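Local atomic coordinates of oxidoreductase, NAD-binding/iron-sulfur cluster-binding protein (Nitratireductor pacificus pht-3B, PDB entry 6ZXU), a protein that carries out reductive dehalogenation of organohalides, using a bound cobalamin and two [4Fe-4S] clusters. Residues G286-M290 with D601-R606. Numbering follows the deposited sequence.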
ATOM      1  N   GLY A 286      10.437  12.236   5.579  1.00 17.39           N
ATOM      2  CA  GLY A 286       9.112  11.791   5.233  1.00 18.64           C
ATOM      3  C   GLY A 286       8.134  12.944   5.263  1.00 19.38           C
ATOM      4  O   GLY A 286       8.451  14.044   5.676  1.00 18.94           O
ATOM      5  N   ARG A 287       6.909  12.662   4.886  1.00 18.94           N
ATOM      6  CA  ARG A 287       5.884  13.658   4.843  1.00 20.65           C
ATOM      7  C   ARG A 287       5.204  13.860   6.168  1.00 20.92           C
ATOM      8  O   ARG A 287       4.790  14.960   6.505  1.00 21.77           O
ATOM      9  CB  ARG A 287       4.880  13.322   3.753  1.00 22.39           C
ATOM     10  CG  ARG A 287       3.932  14.444   3.522  1.00 36.34           C
ATOM     11  CD  ARG A 287       3.171  14.361   2.167  1.00 42.79           C
ATOM     12  NE  ARG A 287       2.306  13.181   2.163  1.00 40.47           N
ATOM     13  CZ  ARG A 287       1.197  13.023   2.928  1.00 54.86           C
ATOM     14  NH1 ARG A 287       0.702  13.984   3.796  1.00 44.93           N
ATOM     15  NH2 ARG A 287       0.557  11.864   2.800  1.00 47.64           N
ATOM     16  N   TYR A 288       5.132  12.824   6.954  1.00 18.85           N
ATOM     17  CA  TYR A 288       4.415  12.969   8.205  1.00 19.58           C
ATOM     18  C   TYR A 288       5.439  13.270   9.306  1.00 19.85           C
ATOM     19  O   TYR A 288       6.551  12.730   9.287  1.00 19.52           O
ATOM     20  CB  TYR A 288       3.642  11.702   8.535  1.00 17.83           C
ATOM     21  CG  TYR A 288       2.461  11.428   7.604  1.00 19.95           C
ATOM     22  CD1 TYR A 288       1.252  12.005   7.818  1.00 21.24           C
ATOM     23  CD2 TYR A 288       2.608  10.588   6.482  1.00 20.46           C
ATOM     24  CE1 TYR A 288       0.186  11.778   6.939  1.00 22.73           C
ATOM     25  CE2 TYR A 288       1.571  10.357   5.619  1.00 21.90           C
ATOM     26  CZ  TYR A 288       0.351  10.944   5.863  1.00 24.75           C
ATOM     27  OH  TYR A 288      -0.723  10.680   5.019  1.00 25.29           O
ATOM     28  N   PRO A 289       5.062  14.088  10.282  1.00 19.79           N
ATOM     29  CA  PRO A 289       5.978  14.502  11.328  1.00 21.84           C
ATOM     30  C   PRO A 289       6.266  13.480  12.455  1.00 18.53           C
ATOM     31  O   PRO A 289       6.005  13.716  13.634  1.00 16.50           O
ATOM     32  CB  PRO A 289       5.292  15.756  11.873  1.00 22.26           C
ATOM     33  CG  PRO A 289       3.855  15.495  11.716  1.00 22.10           C
ATOM     34  CD  PRO A 289       3.732  14.707  10.460  1.00 21.46           C
ATOM     35  N   MET A 290       6.852  12.369  12.064  1.00 19.10           N
ATOM     36  CA  MET A 290       7.208  11.321  12.987  1.00 17.39           C
ATOM     37  C   MET A 290       8.237  11.768  14.015  1.00 18.57           C
ATOM     38  O   MET A 290       8.351  11.179  15.053  1.00 18.42           O
ATOM     39  CB  MET A 290       7.756  10.111  12.216  1.00 19.90           C
ATOM     40  CG  MET A 290       6.707   9.254  11.501  1.00 21.37           C
ATOM     41  SD  MET A 290       5.420   8.499  12.591  1.00 23.16           S
ATOM     42  CE  MET A 290       6.323   7.213  13.418  1.00 26.39           C
ATOM     43  N   ASP A 601      -6.916  13.245   5.861  1.00 19.05           N
ATOM     44  CA  ASP A 601      -5.674  14.092   6.014  1.00 25.22           C
ATOM     45  C   ASP A 601      -5.990  15.624   5.913  1.00 23.40           C
ATOM     46  O   ASP A 601      -5.573  16.303   4.967  1.00 23.39           O
ATOM     47  CB  ASP A 601      -4.634  13.616   4.969  1.00 32.80           C
ATOM     48  CG  ASP A 601      -3.242  14.281   5.101  1.00 46.58           C
ATOM     49  OD1 ASP A 601      -2.788  14.593   6.266  1.00 49.74           O
ATOM     50  OD2 ASP A 601      -2.632  14.505   4.003  1.00 53.66           O
ATOM     51  N   THR A 602      -6.814  16.094   6.846  1.00 21.20           N
ATOM     52  CA  THR A 602      -7.233  17.487   6.941  1.00 22.04           C
ATOM     53  C   THR A 602      -6.780  18.083   8.276  1.00 22.49           C
ATOM     54  O   THR A 602      -6.236  17.409   9.115  1.00 22.23           O
ATOM     55  CB  THR A 602      -8.747  17.668   6.882  1.00 24.48           C
ATOM     56  OG1 THR A 602      -9.347  16.974   7.979  1.00 21.45           O
ATOM     57  CG2 THR A 602      -9.272  17.133   5.595  1.00 25.74           C
ATOM     58  N   VAL A 603      -6.909  19.383   8.402  1.00 22.75           N
ATOM     59  CA  VAL A 603      -6.585  20.075   9.623  1.00 24.67           C
ATOM     60  C   VAL A 603      -7.348  19.493  10.801  1.00 21.69           C
ATOM     61  O   VAL A 603      -6.725  19.162  11.821  1.00 22.71           O
ATOM     62  CB  VAL A 603      -6.823  21.606   9.474  1.00 27.50           C
ATOM     63  CG1 VAL A 603      -6.631  22.316  10.795  1.00 29.26           C
ATOM     64  CG2 VAL A 603      -5.816  22.189   8.506  1.00 28.42           C
ATOM     65  N   GLU A 604      -8.636  19.277  10.684  1.00 23.20           N
ATOM     66  CA  GLU A 604      -9.342  18.750  11.860  1.00 27.52           C
ATOM     67  C   GLU A 604      -8.988  17.298  12.159  1.00 24.40           C
ATOM     68  O   GLU A 604      -9.010  16.895  13.318  1.00 21.80           O
ATOM     69  CB  GLU A 604     -10.879  18.879  11.788  1.00 32.82           C
ATOM     70  CG  GLU A 604     -11.529  17.649  11.251  1.00 48.82           C
ATOM     71  CD  GLU A 604     -13.064  17.449  11.510  1.00 63.74           C
ATOM     72  OE1 GLU A 604     -13.767  18.223  12.234  1.00 58.47           O
ATOM     73  OE2 GLU A 604     -13.544  16.436  10.937  1.00 69.48           O
ATOM     74  N   GLY A 605      -8.762  16.488  11.107  1.00 22.53           N
ATOM     75  CA  GLY A 605      -8.388  15.140  11.289  1.00 21.92           C
ATOM     76  C   GLY A 605      -7.047  15.019  11.982  1.00 22.92           C
ATOM     77  O   GLY A 605      -6.914  14.250  12.942  1.00 19.45           O
ATOM     78  N   ARG A 606      -6.072  15.831  11.579  1.00 21.32           N
ATOM     79  CA  ARG A 606      -4.825  15.837  12.243  1.00 19.73           C
ATOM     80  C   ARG A 606      -4.944  16.279  13.684  1.00 19.29           C
ATOM     81  O   ARG A 606      -4.279  15.767  14.564  1.00 18.23           O
ATOM     82  CB  ARG A 606      -3.844  16.669  11.455  1.00 25.09           C
ATOM     83  CG  ARG A 606      -2.437  16.650  12.059  1.00 31.58           C
ATOM     84  CD  ARG A 606      -1.771  15.224  11.893  1.00 29.35           C
ATOM     85  NE  ARG A 606      -1.560  15.004  10.444  1.00 33.45           N
ATOM     86  CZ  ARG A 606      -0.514  15.461   9.768  1.00 31.42           C
ATOM     87  NH1 ARG A 606       0.422  16.211  10.358  1.00 31.93           N
ATOM     88  NH2 ARG A 606      -0.468  15.226   8.494  1.00 32.72           N
TER
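Tyr288 and Asp601 mark the nearest backbone approach, with their CA atoms 10.4 Å apart, so the irregular loop 286-290, which precedes strand 294-295, meets the start of helix 603-614 through side chains alone. Asp601 stands between two arginines, one from each segment. Asp601 OD2 takes a weak, bent bond from Arg287 NH1 at 3.4 Å (132°), part of a salt bridge whose guanidinium and carboxylate planes lie 51° apart. Asp601 OD1 receives Arg606 NH2 at 3.3 Å, nearly in line with the C-O bond, in a salt bridge within segment 601-606. With CG anti to the backbone N (chi1 -176°) and bends at chi2 and chi3, Arg606 brings its guanidinium back to Asp601 and up against the loop. There Arg606 NH2 lies 3.7 Å from Tyr288 CD1, while Arg606 NH1 touches Pro289 CD at 3.6 Å and bonds to Gln25 OE1. Arg287 NH2 reaches Tyr288 OH in a weak bond of 2.8 Å, and Phe394 packs against the tyrosine ring with nearly parallel planes. Pro289 centres an inverse gamma turn, closed by Met290 N to Tyr288 O. Thr602 OG1 caps the helix by accepting from Gly605 N. A leucine in place of Arg606 would probably leave Asp601 OD1 without its charged mate and Gln25 OE1 without this donor. With Arg287 NH1 and Arg606 NH2 5.0 Å apart, the single carboxylate probably balances much of the charge of both guanidinium groups, a loose charge link across the contact backed by the Arg606 bridge.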